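Local coordinates for chromosomal replication initiator protein DnaA (Aquifex aeolicus, PDB 1L8Q) that probably initiates and regulates chromosomal replication, binding the replication origin in its ATP-bound form through a DNA-binding domain joined to an AAA+ nucleotide-binding region, at residues A[195-200]-A[279-284]; A[231-236]-A[269-274]; A[177-182]-A[206-211]; A[264-269]-A[310-315]. All coordinates share one frame; numbering follows the deposited sequence.

Contact 1. Residues A[195-200]-A[279-284]; sequences LENTKN and IARAFK
Arg281 reaches across to the last turn of helix 188-197 and gives NH2 to the backbone carbonyl of Glu196, with NH2 and O 3.0 Å apart. The bond is bent, 141° at the hydrogen, and the carbonyl oxygen sits somewhat out of the guanidinium plane, near its edge. The same NH2 faces the Glu196 carboxylate in a long salt bridge, OE1 to NH2 4.0 Å, the two planar groups standing 79° apart. Over one face of the guanidinium lies Asn197 OD1, 3.8 Å from Arg281 NH1 and offset toward the rim; here the amide and guanidinium planes are only 28° apart. The backbones stay well apart, the nearest CA atoms, of Asn197 and Arg281, being 11.3 Å apart, so one arginine side chain makes the crossing. The contact is thus a thin polar bridge at the surface, between a helix of the AAA+ region (domain III) and helix 276-282 of the DNA-binding domain IV. Arg281 covers the distance because its chain is extended from CG to NE. Asn197 ND2 is hydrogen-bonded to Tyr193 O, one turn back, which is likely to limit how the amide can turn.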
# COMPACT_ATOMS: atom_id res chain seq x y z
N LEU A 195 0.72 8.44 -15.52
CA LEU A 195 2.07 8.15 -15.05
C LEU A 195 2.43 9.09 -13.93
O LEU A 195 2.88 8.66 -12.86
CB LEU A 195 3.10 8.26 -16.16
CG LEU A 195 3.40 7.01 -16.99
CD1 LEU A 195 4.62 7.27 -17.89
CD2 LEU A 195 3.63 5.78 -16.11
N GLU A 196 2.20 10.38 -14.16
CA GLU A 196 2.53 11.39 -13.17
C GLU A 196 1.69 11.33 -11.89
O GLU A 196 2.16 11.74 -10.84
CB GLU A 196 2.46 12.79 -13.76
CG GLU A 196 3.80 13.33 -14.27
CD GLU A 196 4.86 13.52 -13.17
OE1 GLU A 196 4.65 13.06 -12.02
OE2 GLU A 196 5.93 14.12 -13.46
N ASN A 197 0.46 10.82 -11.96
CA ASN A 197 -0.41 10.89 -10.79
C ASN A 197 -0.85 9.59 -10.14
O ASN A 197 -1.86 9.58 -9.44
CB ASN A 197 -1.62 11.75 -11.09
CG ASN A 197 -1.24 13.18 -11.45
OD1 ASN A 197 -1.28 14.07 -10.61
ND2 ASN A 197 -0.85 13.39 -12.70
N THR A 198 -0.10 8.51 -10.33
CA THR A 198 -0.46 7.25 -9.71
C THR A 198 0.75 6.36 -9.46
O THR A 198 1.78 6.48 -10.12
CB THR A 198 -1.51 6.49 -10.56
OG1 THR A 198 -0.91 6.00 -11.76
CG2 THR A 198 -2.58 7.43 -11.06
N LYS A 199 0.60 5.44 -8.50
CA LYS A 199 1.66 4.51 -8.14
C LYS A 199 1.08 3.09 -8.06
O LYS A 199 1.78 2.11 -8.22
CB LYS A 199 2.24 4.90 -6.79
CG LYS A 199 1.21 5.01 -5.68
CD LYS A 199 1.84 4.84 -4.28
CE LYS A 199 0.83 5.15 -3.17
NZ LYS A 199 1.18 4.49 -1.87
N ASN A 200 -0.23 3.03 -7.82
CA ASN A 200 -0.99 1.80 -7.62
C ASN A 200 -1.85 1.56 -8.84
O ASN A 200 -2.00 2.43 -9.66
CB ASN A 200 -1.97 2.03 -6.46
CG ASN A 200 -1.51 1.43 -5.20
OD1 ASN A 200 -0.95 0.34 -5.19
ND2 ASN A 200 -1.74 2.14 -4.08
N ILE A 279 -1.10 18.44 -1.45
CA ILE A 279 -0.65 19.52 -0.59
C ILE A 279 0.84 19.76 -0.82
O ILE A 279 1.26 20.90 -0.98
CB ILE A 279 -0.91 19.17 0.89
CG1 ILE A 279 -2.39 18.92 1.11
CG2 ILE A 279 -0.43 20.29 1.79
CD1 ILE A 279 -2.70 18.34 2.46
N ALA A 280 1.62 18.69 -0.88
CA ALA A 280 3.05 18.82 -1.11
C ALA A 280 3.29 19.58 -2.41
O ALA A 280 4.11 20.48 -2.46
CB ALA A 280 3.73 17.45 -1.15
N ARG A 281 2.56 19.21 -3.45
CA ARG A 281 2.71 19.87 -4.75
C ARG A 281 2.31 21.33 -4.67
O ARG A 281 2.95 22.19 -5.27
CB ARG A 281 1.86 19.16 -5.82
CG ARG A 281 2.36 17.78 -6.23
CD ARG A 281 1.55 17.16 -7.35
NE ARG A 281 1.90 15.76 -7.57
CZ ARG A 281 2.07 15.21 -8.76
NH1 ARG A 281 1.92 15.95 -9.85
NH2 ARG A 281 2.39 13.93 -8.87
N ALA A 282 1.25 21.60 -3.93
CA ALA A 282 0.77 22.96 -3.79
C ALA A 282 1.89 23.81 -3.23
O ALA A 282 2.27 24.83 -3.81
CB ALA A 282 -0.42 22.99 -2.88
N PHE A 283 2.41 23.39 -2.09
CA PHE A 283 3.53 24.07 -1.49
C PHE A 283 4.77 23.54 -2.15
O PHE A 283 5.23 22.44 -1.85
CB PHE A 283 3.55 23.81 0.02
CG PHE A 283 2.30 24.24 0.72
CD1 PHE A 283 2.04 25.57 0.96
CD2 PHE A 283 1.36 23.31 1.10
CE1 PHE A 283 0.89 25.97 1.59
CE2 PHE A 283 0.20 23.70 1.74
CZ PHE A 283 -0.03 25.03 1.98
N LYS A 284 5.30 24.30 -3.10
CA LYS A 284 6.41 23.85 -3.90
C LYS A 284 7.47 23.14 -3.10
O LYS A 284 8.21 23.74 -2.34
CB LYS A 284 6.96 24.98 -4.75
CG LYS A 284 5.89 25.47 -5.71
CD LYS A 284 6.29 26.67 -6.50
CE LYS A 284 5.05 27.31 -7.10
NZ LYS A 284 5.34 28.61 -7.76

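Contact 2. Residues A[231-236]-A[269-274]; sequences MQIVEF and RKVCSA
Ile233 and Cys272 meet inside the helical DNA-binding domain IV, where the long helix 216-241 packs beside the later part of helix 258-272, within the range of the helix-turn-helix family. The link across is wholly apolar. Ile233 points its CD1 at the Cys272 sulfur, CD1 to SG 3.4 Å, and the same methyl lies beside a branch of Val271, CD1 to CG1 4.3 Å. One isoleucine methyl therefore serves two successive residues of 269-274. Ile233 CG1 is anti to its carbonyl carbon (chi1 -81°) and CD1 continues outward in an extended chain (chi2 177°), which carries that methyl to the neighbouring helix. Cys272 comes from its own side with SG beside the backbone N (chi1 -68°). Ile233 is buried, and it also touches Leu267 and Cys268 one turn earlier on helix 258-272 and Ile323 of helix 308-323, which places it where three helices meet.

The polar interactions stay on the side of 269-274 and lie in the turn that follows the helix. Ser273, with positive phi, is the first residue to leave helical geometry, and its N makes only a weak bond to Arg269 O. Ala274, next along, pairs through its backbone with Cys268. Arg269 starts away from 231-236 at CB, and its guanidinium bonds back to the turn: NH1 donates to Ala274 O at 3.3 Å, approaching from above the carbonyl plane.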
# COMPACT_ATOMS: atom_id res chain seq x y z
N MSE A 231 -4.59 27.46 -3.38
CA MSE A 231 -3.84 28.70 -3.42
C MSE A 231 -4.62 29.76 -2.67
O MSE A 231 -4.04 30.62 -1.99
CB MSE A 231 -3.57 29.11 -4.87
CG MSE A 231 -2.70 30.35 -5.05
SE MSE A 231 -0.83 30.11 -4.50
CE MSE A 231 -0.71 28.11 -4.63
N GLN A 232 -5.95 29.70 -2.79
CA GLN A 232 -6.81 30.63 -2.08
C GLN A 232 -6.59 30.48 -0.59
O GLN A 232 -6.61 31.46 0.15
CB GLN A 232 -8.28 30.39 -2.43
CG GLN A 232 -8.79 31.14 -3.64
CD GLN A 232 -10.28 30.94 -3.85
OE1 GLN A 232 -10.70 30.02 -4.55
NE2 GLN A 232 -11.09 31.80 -3.23
N ILE A 233 -6.38 29.25 -0.14
CA ILE A 233 -6.13 29.01 1.27
C ILE A 233 -4.79 29.62 1.70
O ILE A 233 -4.67 30.16 2.80
CB ILE A 233 -6.20 27.52 1.60
CG1 ILE A 233 -7.67 27.10 1.76
CG2 ILE A 233 -5.44 27.22 2.87
CD1 ILE A 233 -7.87 25.65 2.02
N VAL A 234 -3.81 29.57 0.81
CA VAL A 234 -2.52 30.17 1.10
C VAL A 234 -2.68 31.68 1.20
O VAL A 234 -2.19 32.30 2.14
CB VAL A 234 -1.46 29.79 0.05
CG1 VAL A 234 -0.18 30.61 0.27
CG2 VAL A 234 -1.15 28.31 0.14
N GLU A 235 -3.39 32.28 0.24
CA GLU A 235 -3.69 33.70 0.29
C GLU A 235 -4.34 34.02 1.64
O GLU A 235 -4.06 35.04 2.25
CB GLU A 235 -4.67 34.11 -0.81
CG GLU A 235 -4.10 34.16 -2.21
CD GLU A 235 -5.18 34.42 -3.27
OE1 GLU A 235 -6.39 34.34 -2.93
OE2 GLU A 235 -4.81 34.70 -4.43
N PHE A 236 -5.22 33.13 2.08
CA PHE A 236 -5.95 33.35 3.32
C PHE A 236 -5.03 33.39 4.53
O PHE A 236 -5.00 34.38 5.25
CB PHE A 236 -7.03 32.30 3.51
CG PHE A 236 -7.78 32.45 4.78
CD1 PHE A 236 -8.70 33.47 4.93
CD2 PHE A 236 -7.57 31.57 5.83
CE1 PHE A 236 -9.39 33.62 6.10
CE2 PHE A 236 -8.26 31.71 7.00
CZ PHE A 236 -9.17 32.75 7.14
N ARG A 269 -5.27 20.34 4.01
CA ARG A 269 -5.61 18.97 4.33
C ARG A 269 -7.01 18.88 4.91
O ARG A 269 -7.84 18.12 4.43
CB ARG A 269 -4.59 18.37 5.31
CG ARG A 269 -4.84 16.91 5.66
CD ARG A 269 -4.88 15.96 4.47
NE ARG A 269 -4.50 14.61 4.85
CZ ARG A 269 -4.71 13.53 4.12
NH1 ARG A 269 -5.31 13.63 2.93
NH2 ARG A 269 -4.32 12.34 4.56
N LYS A 270 -7.30 19.68 5.92
CA LYS A 270 -8.55 19.53 6.65
C LYS A 270 -9.76 20.23 6.01
O LYS A 270 -10.89 19.73 6.10
CB LYS A 270 -8.38 19.95 8.11
CG LYS A 270 -7.37 19.08 8.88
CD LYS A 270 -7.81 17.61 8.91
CE LYS A 270 -7.12 16.85 10.03
NZ LYS A 270 -7.87 15.62 10.41
N VAL A 271 -9.53 21.37 5.37
CA VAL A 271 -10.62 22.13 4.80
C VAL A 271 -10.98 21.74 3.36
O VAL A 271 -12.14 21.68 3.00
CB VAL A 271 -10.38 23.64 4.90
CG1 VAL A 271 -11.42 24.40 4.13
CG2 VAL A 271 -10.38 24.07 6.37
N CYS A 272 -9.98 21.47 2.53
CA CYS A 272 -10.23 21.10 1.14
C CYS A 272 -10.04 19.62 0.83
O CYS A 272 -10.21 19.21 -0.31
CB CYS A 272 -9.39 21.93 0.19
SG CYS A 272 -9.84 23.67 0.14
N SER A 273 -9.70 18.83 1.85
CA SER A 273 -9.53 17.38 1.64
C SER A 273 -8.51 17.07 0.56
O SER A 273 -8.74 16.20 -0.26
CB SER A 273 -10.86 16.74 1.27
OG SER A 273 -11.71 16.64 2.40
N ALA A 274 -7.41 17.80 0.56
CA ALA A 274 -6.36 17.56 -0.41
C ALA A 274 -5.41 16.49 0.08
O ALA A 274 -5.07 16.44 1.26
CB ALA A 274 -5.61 18.83 -0.69

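Contact 3. Residues A[177-182]-A[206-211]; sequences EKLKEF and GKIKLI
Ile208 carries this contact, its two branches meeting the last turn of helix 168-181 and Phe182 just beyond it. Its CD1 lies against Lys178 CB at 3.9 Å and Leu179 CD2 at 4.1 Å, while its CG2 reaches the base of the Phe182 side chain, 3.8 Å from CB, the two crossing at about a right angle. With CG1 beside the backbone N (chi1 -79°) and CG2 anti to that N, the two branches are dealt out to different neighbours. Both helices belong to the AAA+ region, in the all-helical part that follows the last strand of its parallel sheet, as in other AAA+ ATPases. Ile208 and Leu179, both buried, form the tight part, which Leu179 continues onto Ile191 and Leu194 of helix 188-197. An alanine in place of Ile208 is likely to leave a gap beside Leu179 and Phe182 and strip Lys178 CB of this apolar neighbour. The looser side runs to exposed Glu181: partly exposed Lys178 bends at chi2 (-52°), leading NZ away from the isoleucine to Glu181 OE2, a 2.8 Å salt bridge on the syn side but 31° out of the carboxylate plane; Glu205 makes a second.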
# COMPACT_ATOMS: atom_id res chain seq x y z
N GLU A 177 -2.84 -1.44 -20.30
CA GLU A 177 -3.82 -2.53 -20.18
C GLU A 177 -5.13 -1.99 -19.62
O GLU A 177 -6.18 -2.26 -20.15
CB GLU A 177 -3.27 -3.75 -19.39
CG GLU A 177 -2.77 -4.90 -20.29
CD GLU A 177 -1.88 -5.94 -19.56
OE1 GLU A 177 -2.17 -6.31 -18.38
OE2 GLU A 177 -0.88 -6.42 -20.19
N LYS A 178 -5.03 -1.17 -18.57
CA LYS A 178 -6.21 -0.62 -17.90
C LYS A 178 -7.06 0.24 -18.82
O LYS A 178 -8.30 0.14 -18.83
CB LYS A 178 -5.79 0.18 -16.67
CG LYS A 178 -5.34 -0.68 -15.50
CD LYS A 178 -6.39 -1.71 -15.19
CE LYS A 178 -5.92 -2.70 -14.16
NZ LYS A 178 -7.07 -3.44 -13.60
N LEU A 179 -6.41 1.08 -19.60
CA LEU A 179 -7.14 1.91 -20.54
C LEU A 179 -7.94 1.05 -21.55
O LEU A 179 -9.06 1.40 -21.89
CB LEU A 179 -6.20 2.90 -21.23
CG LEU A 179 -5.74 4.07 -20.34
CD1 LEU A 179 -4.68 4.89 -21.05
CD2 LEU A 179 -6.91 4.97 -19.89
N LYS A 180 -7.39 -0.07 -22.01
CA LYS A 180 -8.15 -1.00 -22.84
C LYS A 180 -9.26 -1.69 -22.04
O LYS A 180 -10.34 -1.91 -22.57
CB LYS A 180 -7.26 -2.06 -23.45
CG LYS A 180 -6.52 -1.63 -24.69
CD LYS A 180 -5.15 -2.31 -24.76
CE LYS A 180 -4.38 -1.89 -26.01
NZ LYS A 180 -2.91 -2.20 -25.87
N GLU A 181 -8.99 -2.04 -20.79
CA GLU A 181 -10.01 -2.65 -19.92
C GLU A 181 -11.25 -1.76 -19.83
O GLU A 181 -12.37 -2.23 -19.95
CB GLU A 181 -9.48 -2.84 -18.50
CG GLU A 181 -9.14 -4.25 -18.11
CD GLU A 181 -9.07 -4.44 -16.60
OE1 GLU A 181 -10.15 -4.50 -15.98
OE2 GLU A 181 -7.95 -4.55 -16.06
N PHE A 182 -11.03 -0.48 -19.60
CA PHE A 182 -12.12 0.44 -19.35
C PHE A 182 -12.52 1.26 -20.57
O PHE A 182 -13.22 2.28 -20.47
CB PHE A 182 -11.82 1.29 -18.11
CG PHE A 182 -11.75 0.49 -16.85
CD1 PHE A 182 -12.91 0.11 -16.19
CD2 PHE A 182 -10.52 0.05 -16.37
CE1 PHE A 182 -12.84 -0.68 -15.03
CE2 PHE A 182 -10.45 -0.72 -15.22
CZ PHE A 182 -11.60 -1.09 -14.54
N GLY A 206 -9.01 4.59 -9.87
CA GLY A 206 -9.64 5.77 -9.30
C GLY A 206 -9.66 6.93 -10.30
O GLY A 206 -10.70 7.57 -10.49
N LYS A 207 -8.53 7.20 -10.92
CA LYS A 207 -8.48 8.26 -11.93
C LYS A 207 -9.37 7.90 -13.12
O LYS A 207 -10.11 8.74 -13.61
CB LYS A 207 -7.05 8.51 -12.42
CG LYS A 207 -6.17 9.20 -11.42
CD LYS A 207 -6.80 10.46 -10.90
CE LYS A 207 -5.83 11.19 -9.98
NZ LYS A 207 -6.50 12.21 -9.13
N ILE A 208 -9.31 6.65 -13.56
CA ILE A 208 -10.11 6.23 -14.70
C ILE A 208 -11.60 6.42 -14.42
O ILE A 208 -12.33 6.91 -15.29
CB ILE A 208 -9.76 4.79 -15.13
CG1 ILE A 208 -8.46 4.78 -15.95
CG2 ILE A 208 -10.86 4.19 -15.92
CD1 ILE A 208 -7.86 3.40 -16.19
N LYS A 209 -12.05 6.07 -13.21
CA LYS A 209 -13.44 6.24 -12.82
C LYS A 209 -13.84 7.70 -13.02
O LYS A 209 -14.90 8.00 -13.55
CB LYS A 209 -13.64 5.87 -11.35
CG LYS A 209 -14.35 4.55 -11.06
CD LYS A 209 -13.48 3.31 -11.35
CE LYS A 209 -13.93 2.07 -10.50
NZ LYS A 209 -13.21 1.97 -9.18
N LEU A 210 -12.97 8.61 -12.58
CA LEU A 210 -13.24 10.04 -12.70
C LEU A 210 -13.22 10.47 -14.16
O LEU A 210 -13.95 11.36 -14.56
CB LEU A 210 -12.21 10.85 -11.93
CG LEU A 210 -12.60 11.50 -10.59
CD1 LEU A 210 -13.91 10.94 -9.99
CD2 LEU A 210 -11.43 11.42 -9.58
N ILE A 211 -12.37 9.82 -14.95
CA ILE A 211 -12.29 10.20 -16.36
C ILE A 211 -13.54 9.77 -17.11
O ILE A 211 -14.04 10.53 -17.95
CB ILE A 211 -11.03 9.66 -17.02
CG1 ILE A 211 -9.81 10.46 -16.55
CG2 ILE A 211 -11.13 9.79 -18.52
CD1 ILE A 211 -8.49 9.72 -16.66

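Contact 4. Residues A[264-269]-A[310-315]; sequences AMYLCR and HLVGFL
Within the helical bundle of DNA-binding domain IV, helix 258-272 packs against the C-terminal helix 308-323 through two pairs of buried side chains, Tyr266 with Val312 and Leu267 with Leu315. All the groups that touch are apolar. Val312 sets its CG1 methyl against the Tyr266 ring obliquely, nearest to CE2 at 3.3 Å and next to CD2 at 3.8 Å. The tyrosine ring is swung out to it by CG lying anti to the backbone N (chi1 -178°), and Val312 CG1 takes the same place on its own residue (chi1 166°); the two side chains cross at about a right angle. One residue on, Leu267 lays CD1 against Leu315 CB at 4.0 Å, again nearly at right angles, and here the backbones come nearest, with the two CA atoms 8.0 Å apart. Beyond the apolar patch the phenol hydroxyl is tied, weakly, to Glu316 on the C-terminal helix. Other helices close in on the same residues: Ile295 and Val298 of helix 290-300 touch Tyr266, whereas helix 216-241 brings Ile233 to Leu267 and Tyr240 to Leu315.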
# COMPACT_ATOMS: atom_id res chain seq x y z
N ALA A 264 -1.44 26.31 7.16
CA ALA A 264 -1.87 26.26 5.78
C ALA A 264 -2.01 24.81 5.33
O ALA A 264 -3.11 24.35 5.01
CB ALA A 264 -0.89 27.00 4.89
N MSE A 265 -0.90 24.08 5.32
CA MSE A 265 -0.95 22.68 4.96
C MSE A 265 -2.12 22.01 5.68
O MSE A 265 -2.89 21.25 5.09
CB MSE A 265 0.36 21.98 5.31
CG MSE A 265 1.53 22.39 4.44
SE MSE A 265 3.23 21.70 5.07
CE MSE A 265 4.37 22.42 3.68
N TYR A 266 -2.26 22.33 6.97
CA TYR A 266 -3.35 21.79 7.77
C TYR A 266 -4.70 22.16 7.18
O TYR A 266 -5.60 21.33 7.07
CB TYR A 266 -3.26 22.28 9.22
CG TYR A 266 -4.33 21.71 10.12
CD1 TYR A 266 -4.14 20.48 10.76
CD2 TYR A 266 -5.52 22.38 10.32
CE1 TYR A 266 -5.12 19.96 11.59
CE2 TYR A 266 -6.51 21.87 11.14
CZ TYR A 266 -6.30 20.66 11.77
OH TYR A 266 -7.29 20.14 12.58
N LEU A 267 -4.84 23.42 6.79
CA LEU A 267 -6.09 23.89 6.21
C LEU A 267 -6.36 23.24 4.85
O LEU A 267 -7.51 22.92 4.53
CB LEU A 267 -6.10 25.41 6.11
CG LEU A 267 -6.07 26.15 7.45
CD1 LEU A 267 -6.63 27.55 7.30
CD2 LEU A 267 -6.86 25.38 8.48
N CYS A 268 -5.31 23.04 4.06
CA CYS A 268 -5.44 22.39 2.77
C CYS A 268 -5.88 20.97 3.01
O CYS A 268 -6.75 20.45 2.31
CB CYS A 268 -4.12 22.40 2.01
SG CYS A 268 -3.78 23.91 1.08
N ARG A 269 -5.27 20.34 4.01
CA ARG A 269 -5.61 18.97 4.33
C ARG A 269 -7.01 18.88 4.91
O ARG A 269 -7.84 18.12 4.43
CB ARG A 269 -4.59 18.37 5.31
CG ARG A 269 -4.84 16.91 5.66
CD ARG A 269 -4.88 15.96 4.47
NE ARG A 269 -4.50 14.61 4.85
CZ ARG A 269 -4.71 13.53 4.12
NH1 ARG A 269 -5.31 13.63 2.93
NH2 ARG A 269 -4.32 12.34 4.56
N HIS A 310 -9.08 26.58 19.11
CA HIS A 310 -10.09 27.56 18.73
C HIS A 310 -9.64 28.48 17.60
O HIS A 310 -10.45 28.92 16.79
CB HIS A 310 -10.53 28.39 19.94
CG HIS A 310 -11.57 27.72 20.78
ND1 HIS A 310 -11.31 27.22 22.04
CD2 HIS A 310 -12.87 27.44 20.53
CE1 HIS A 310 -12.40 26.68 22.54
NE2 HIS A 310 -13.37 26.80 21.64
N LEU A 311 -8.35 28.77 17.57
CA LEU A 311 -7.80 29.57 16.49
C LEU A 311 -8.00 28.77 15.21
O LEU A 311 -8.84 29.10 14.37
CB LEU A 311 -6.31 29.82 16.72
CG LEU A 311 -5.77 31.20 16.34
CD1 LEU A 311 -4.45 31.06 15.60
CD2 LEU A 311 -6.77 32.00 15.51
N VAL A 312 -7.23 27.69 15.08
CA VAL A 312 -7.33 26.82 13.93
C VAL A 312 -8.79 26.61 13.55
O VAL A 312 -9.16 26.69 12.38
CB VAL A 312 -6.69 25.45 14.21
CG1 VAL A 312 -7.10 24.43 13.15
CG2 VAL A 312 -5.18 25.58 14.29
N GLY A 313 -9.62 26.35 14.56
CA GLY A 313 -11.04 26.13 14.33
C GLY A 313 -11.67 27.30 13.61
O GLY A 313 -12.46 27.13 12.68
N PHE A 314 -11.33 28.50 14.05
CA PHE A 314 -11.86 29.71 13.46
C PHE A 314 -11.33 29.89 12.02
O PHE A 314 -12.07 30.32 11.13
CB PHE A 314 -11.48 30.91 14.31
CG PHE A 314 -11.93 32.21 13.75
CD1 PHE A 314 -13.25 32.61 13.89
CD2 PHE A 314 -11.05 33.04 13.09
CE1 PHE A 314 -13.67 33.82 13.37
CE2 PHE A 314 -11.47 34.24 12.57
CZ PHE A 314 -12.78 34.64 12.71
N LEU A 315 -10.06 29.57 11.82
CA LEU A 315 -9.45 29.68 10.50
C LEU A 315 -10.12 28.71 9.52
O LEU A 315 -10.36 29.04 8.36
CB LEU A 315 -7.95 29.41 10.59
CG LEU A 315 -7.13 30.40 11.42
CD1 LEU A 315 -5.66 30.00 11.42
CD2 LEU A 315 -7.30 31.80 10.88

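Contacts 2 and 4 form one neighbourhood in domain IV, their centres 8 Å apart; they share helix 258-272 and Arg269, and Ile233 CD1 of contact 2 lies 3.7 Å from Leu267 O of contact 4. Contact 1 joins this core through Phe283 and Ile279 of its 279-284 segment: Phe283 CE2 is 3.3 Å from Met265 CG, and Ile279 CD1 3.4 Å from Arg269 CB. Its 195-200 segment instead touches contact 3, Thr198 CG2 to Lys207 CG 4.0 Å, so contact 1 stands between the two domains. Contact 3 carries Lys178, whose side chain is about 5 Å from the bound ADP; its centre is about 28 Å from that of contact 2 and 34 Å from that of contact 4.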